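Nicotinate-nucleotide--dimethylbenzimidazole phosphoribosyltransferase (Thermus thermophilus HB8, PDB 1WX1) probably catalyses the transfer of phosphoribose from nicotinate mononucleotide to 5,6-dimethylbenzimidazole, yielding alpha-ribazole 5'-phosphate for cobalamin biosynthesis. Local coordinates at residues A319-L322 and H323-T326; V70-Q73 and M74-F78. All coordinates share one frame; numbering follows the deposited sequence.

Followed from the N terminus, the chain meets contact 2 first, within helix 70-79, and contact 1 much later, where helix 306-321 gives way to the loop before helix 327-330. Each joins two consecutive segments, so neither closes a long loop; they stand in series, without nesting or crossing. Their centres are about 41 Å apart within the chain and their nearest atoms about 28 Å. Contact 2 belongs to the helical layer on the parallel sheet, contact 1 to the helical region formed with helices 3-14 and 24-37. Both meet the second subunit: Thr17 bonds to Ala325 in its own chain and to Asn77 of the neighbouring subunit, relating the two regions across the dimer.

Contact 1 of 2, residues A319-L322 and H323-T326; sequences ARIL and HMAT
The backbone N of His323 donates to Arg320 O at 2.8 Å, with an N-H...O angle of 149°, and Met324 N follows with a bond to Ile321 O at 3.0 Å. The second bond spans the type I beta turn from Ile321 to Met324; both reach three residues back, the spacing of a tight turn, as the chain passes from helix 306-321 into the loop. The same winding brings the side chains of Arg320 and His323 together. Because the arginine chain is bent at chi2 (-57°) and again at chi3, its guanidinium folds back and lies flat on the imidazole. The stack has centres 3.8 Å apart and planes inclined by only 15°. His323 CG sits over the middle of the guanidinium, while Arg320 NH1 lies over the imidazole, 3.6 Å from ND1. At the ring's edge, in its plane, CD2 approaches Ala319 O at 3.3 Å. Outer bonds help to hold both flat groups: His323 NE2 donates to Pro42 O, and Arg320 NH2 bonds to Gln87 OE1 of the second subunit. The nearby guanidinium charge would probably disfavour a second proton on the imidazole, though Glu43, which also touches His323, could offset this. An alanine in place of His323 would remove the stacking ring and would probably leave Pro42 O without this donor and the guanidinium less restrained in rotation. Elsewhere on the turn, Met324 runs alongside Ile321 and points the same way, its SD 4.1 Å from Ile321 CG2, and Phe88 and Ala84 of the second subunit pack against this pair. The arrangement is that of a type I turn at the C-terminal end of a helix, leading at the dimer interface to Thr326, the N-cap of helix 327-330.

Contact 2 of 2, residues V70-Q73 and M74-F78; sequences VTRQ and MVLNF
This is a local contact between successive turns of helix 70-79, which packs on the parallel sheet and also meets the second subunit. Four i to i+4 backbone bonds establish the helical geometry: Met74 N to Val70 O (2.7 Å), Val75 N to Thr71 O, Leu76 N to Arg72 O and Asn77 N to Gln73 O. Val70 and Met74 lie side by side, with CG1 of the valine 3.7 Å from CG of the methionine. On another flank the extended Arg72 chain, with CG anti to the backbone N (chi1 176°), carries its guanidinium out to Leu76, whose CD1 lies over one face, 3.7 Å from Arg72 NH1. Arg72 NE bonds to Glu106 O. Gln73 OE1 and Asn77 OD1 bond to Ser333 and Thr17 of the second subunit, whereas Val75 and Phe78 pack on strands 47-54 and 94-100. Met74 touches Glu304, the predicted proton acceptor, so this helix probably borders the active site. Together with helix 84-91, it forms the helical connection between neighbouring parallel strands 47-54 and 94-100, a beta-alpha-beta crossover.

Contact 1 of 2, residues A319-L322 and H323-T326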
loop_
_atom_site.group_PDB
_atom_site.type_symbol
_atom_site.label_atom_id
_atom_site.label_comp_id
_atom_site.label_asym_id
_atom_site.label_seq_id
_atom_site.Cartn_x
_atom_site.Cartn_y
_atom_site.Cartn_z
ATOM N N ALA A 319 6.846 -3.657 10.574
ATOM C CA ALA A 319 7.850 -3.779 11.628
ATOM C C ALA A 319 7.346 -3.209 12.956
ATOM O O ALA A 319 7.614 -3.770 14.018
ATOM C CB ALA A 319 9.138 -3.068 11.208
ATOM N N ARG A 320 6.607 -2.103 12.890
ATOM C CA ARG A 320 6.074 -1.457 14.089
ATOM C C ARG A 320 4.989 -2.267 14.806
ATOM O O ARG A 320 4.710 -2.028 15.982
ATOM C CB ARG A 320 5.510 -0.075 13.742
ATOM C CG ARG A 320 6.539 0.911 13.196
ATOM C CD ARG A 320 7.701 1.106 14.161
ATOM N NE ARG A 320 7.259 1.500 15.499
ATOM C CZ ARG A 320 8.086 1.814 16.493
ATOM N NH1 ARG A 320 9.399 1.785 16.299
ATOM N NH2 ARG A 320 7.603 2.153 17.684
ATOM N N ILE A 321 4.370 -3.214 14.112
ATOM C CA ILE A 321 3.327 -4.024 14.740
ATOM C C ILE A 321 3.843 -4.671 16.017
ATOM O O ILE A 321 3.157 -4.680 17.040
ATOM C CB ILE A 321 2.818 -5.146 13.798
ATOM C CG1 ILE A 321 2.066 -4.536 12.615
ATOM C CG2 ILE A 321 1.895 -6.090 14.565
ATOM C CD1 ILE A 321 1.654 -5.546 11.557
ATOM N N LEU A 322 5.059 -5.200 15.956
ATOM C CA LEU A 322 5.662 -5.870 17.101
ATOM C C LEU A 322 6.029 -4.911 18.233
ATOM O O LEU A 322 6.425 -5.339 19.315
ATOM C CB LEU A 322 6.880 -6.678 16.642
ATOM C CG LEU A 322 6.479 -7.940 15.858
ATOM C CD1 LEU A 322 7.641 -8.460 15.026
ATOM C CD2 LEU A 322 5.995 -9.001 16.838
ATOM N N HIS A 323 5.882 -3.615 17.980
ATOM C CA HIS A 323 6.167 -2.608 18.991
ATOM C C HIS A 323 4.884 -2.276 19.759
ATOM O O HIS A 323 4.897 -1.483 20.703
ATOM C CB HIS A 323 6.748 -1.354 18.336
ATOM C CG HIS A 323 8.137 -1.547 17.807
ATOM N ND1 HIS A 323 9.256 -1.076 18.468
ATOM C CD2 HIS A 323 8.592 -2.186 16.708
ATOM C CE1 HIS A 323 10.336 -1.418 17.793
ATOM N NE2 HIS A 323 9.967 -2.094 16.720
ATOM N N MET A 324 3.775 -2.882 19.346
ATOM C CA MET A 324 2.501 -2.675 20.027
ATOM C C MET A 324 2.626 -3.302 21.409
ATOM O O MET A 324 3.528 -4.104 21.656
ATOM C CB MET A 324 1.358 -3.384 19.299
ATOM C CG MET A 324 0.864 -2.719 18.034
ATOM S SD MET A 324 -0.309 -3.804 17.201
ATOM C CE MET A 324 -1.675 -3.809 18.380
ATOM N N ALA A 325 1.715 -2.943 22.303
ATOM C CA ALA A 325 1.717 -3.510 23.645
ATOM C C ALA A 325 0.942 -4.821 23.600
ATOM O O ALA A 325 0.050 -4.991 22.763
ATOM C CB ALA A 325 1.049 -2.550 24.615
ATOM N N THR A 326 1.290 -5.754 24.479
ATOM C CA THR A 326 0.580 -7.025 24.542
ATOM C C THR A 326 -0.571 -6.833 25.528
ATOM O O THR A 326 -0.600 -5.845 26.261
ATOM C CB THR A 326 1.481 -8.166 25.067
ATOM O OG1 THR A 326 1.924 -7.852 26.394
ATOM C CG2 THR A 326 2.683 -8.356 24.162
#

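Contact 2 of 2, residues V70-Q73 and M74-F78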
loop_
_atom_site.group_PDB
_atom_site.type_symbol
_atom_site.label_atom_id
_atom_site.label_comp_id
_atom_site.label_asym_id
_atom_site.label_seq_id
_atom_site.Cartn_x
_atom_site.Cartn_y
_atom_site.Cartn_z
ATOM N N VAL A 70 15.255 6.453 -25.442
ATOM C CA VAL A 70 14.509 6.736 -24.218
ATOM C C VAL A 70 15.202 6.247 -22.943
ATOM O O VAL A 70 15.057 6.855 -21.884
ATOM C CB VAL A 70 13.081 6.144 -24.299
ATOM C CG1 VAL A 70 12.369 6.300 -22.957
ATOM C CG2 VAL A 70 12.286 6.871 -25.390
ATOM N N THR A 71 15.970 5.166 -23.041
ATOM C CA THR A 71 16.677 4.657 -21.863
ATOM C C THR A 71 17.610 5.738 -21.316
ATOM O O THR A 71 17.554 6.087 -20.138
ATOM C CB THR A 71 17.518 3.408 -22.200
ATOM O OG1 THR A 71 16.670 2.399 -22.758
ATOM C CG2 THR A 71 18.187 2.860 -20.946
ATOM N N ARG A 72 18.469 6.266 -22.180
ATOM C CA ARG A 72 19.399 7.306 -21.768
ATOM C C ARG A 72 18.675 8.572 -21.306
ATOM O O ARG A 72 19.058 9.191 -20.311
ATOM C CB ARG A 72 20.349 7.653 -22.916
ATOM C CG ARG A 72 21.289 8.796 -22.586
ATOM C CD ARG A 72 22.347 9.012 -23.659
ATOM N NE ARG A 72 23.166 10.168 -23.320
ATOM C CZ ARG A 72 22.767 11.430 -23.448
ATOM N NH1 ARG A 72 21.561 11.705 -23.927
ATOM N NH2 ARG A 72 23.562 12.417 -23.065
ATOM N N GLN A 73 17.635 8.958 -22.033
ATOM C CA GLN A 73 16.877 10.149 -21.678
ATOM C C GLN A 73 16.212 9.972 -20.317
ATOM O O GLN A 73 16.146 10.909 -19.528
ATOM C CB GLN A 73 15.825 10.435 -22.747
ATOM C CG GLN A 73 16.411 10.613 -24.140
ATOM C CD GLN A 73 15.342 10.741 -25.196
ATOM O OE1 GLN A 73 14.259 10.172 -25.067
ATOM N NE2 GLN A 73 15.646 11.478 -26.261
ATOM N N MET A 74 15.732 8.765 -20.030
ATOM C CA MET A 74 15.095 8.520 -18.744
ATOM C C MET A 74 16.120 8.531 -17.621
ATOM O O MET A 74 15.810 8.950 -16.510
ATOM C CB MET A 74 14.317 7.200 -18.765
ATOM C CG MET A 74 12.958 7.326 -19.439
ATOM S SD MET A 74 11.894 8.550 -18.612
ATOM C CE MET A 74 11.720 7.794 -16.979
ATOM N N VAL A 75 17.341 8.078 -17.903
ATOM C CA VAL A 75 18.381 8.113 -16.882
ATOM C C VAL A 75 18.614 9.573 -16.509
ATOM O O VAL A 75 18.720 9.916 -15.333
ATOM C CB VAL A 75 19.708 7.500 -17.377
ATOM C CG1 VAL A 75 20.847 7.881 -16.426
ATOM C CG2 VAL A 75 19.580 5.980 -17.429
ATOM N N LEU A 76 18.688 10.435 -17.518
ATOM C CA LEU A 76 18.883 11.856 -17.263
ATOM C C LEU A 76 17.694 12.382 -16.456
ATOM O O LEU A 76 17.860 13.205 -15.563
ATOM C CB LEU A 76 19.013 12.618 -18.585
ATOM C CG LEU A 76 20.308 12.331 -19.352
ATOM C CD1 LEU A 76 20.268 13.031 -20.705
ATOM C CD2 LEU A 76 21.506 12.804 -18.541
ATOM N N ASN A 77 16.499 11.889 -16.773
ATOM C CA ASN A 77 15.283 12.297 -16.068
ATOM C C ASN A 77 15.437 11.910 -14.592
ATOM O O ASN A 77 15.089 12.693 -13.705
ATOM C CB ASN A 77 14.060 11.594 -16.684
ATOM C CG ASN A 77 12.731 12.258 -16.310
ATOM O OD1 ASN A 77 11.656 11.681 -16.527
ATOM N ND2 ASN A 77 12.796 13.468 -15.770
ATOM N N PHE A 78 15.962 10.707 -14.337
ATOM C CA PHE A 78 16.186 10.229 -12.965
ATOM C C PHE A 78 17.117 11.188 -12.230
ATOM O O PHE A 78 16.864 11.556 -11.086
ATOM C CB PHE A 78 16.864 8.846 -12.943
ATOM C CG PHE A 78 16.030 7.724 -13.505
ATOM C CD1 PHE A 78 16.651 6.594 -14.043
ATOM C CD2 PHE A 78 14.641 7.797 -13.520
ATOM C CE1 PHE A 78 15.898 5.550 -14.581
ATOM C CE2 PHE A 78 13.879 6.757 -14.054
ATOM C CZ PHE A 78 14.512 5.637 -14.594
#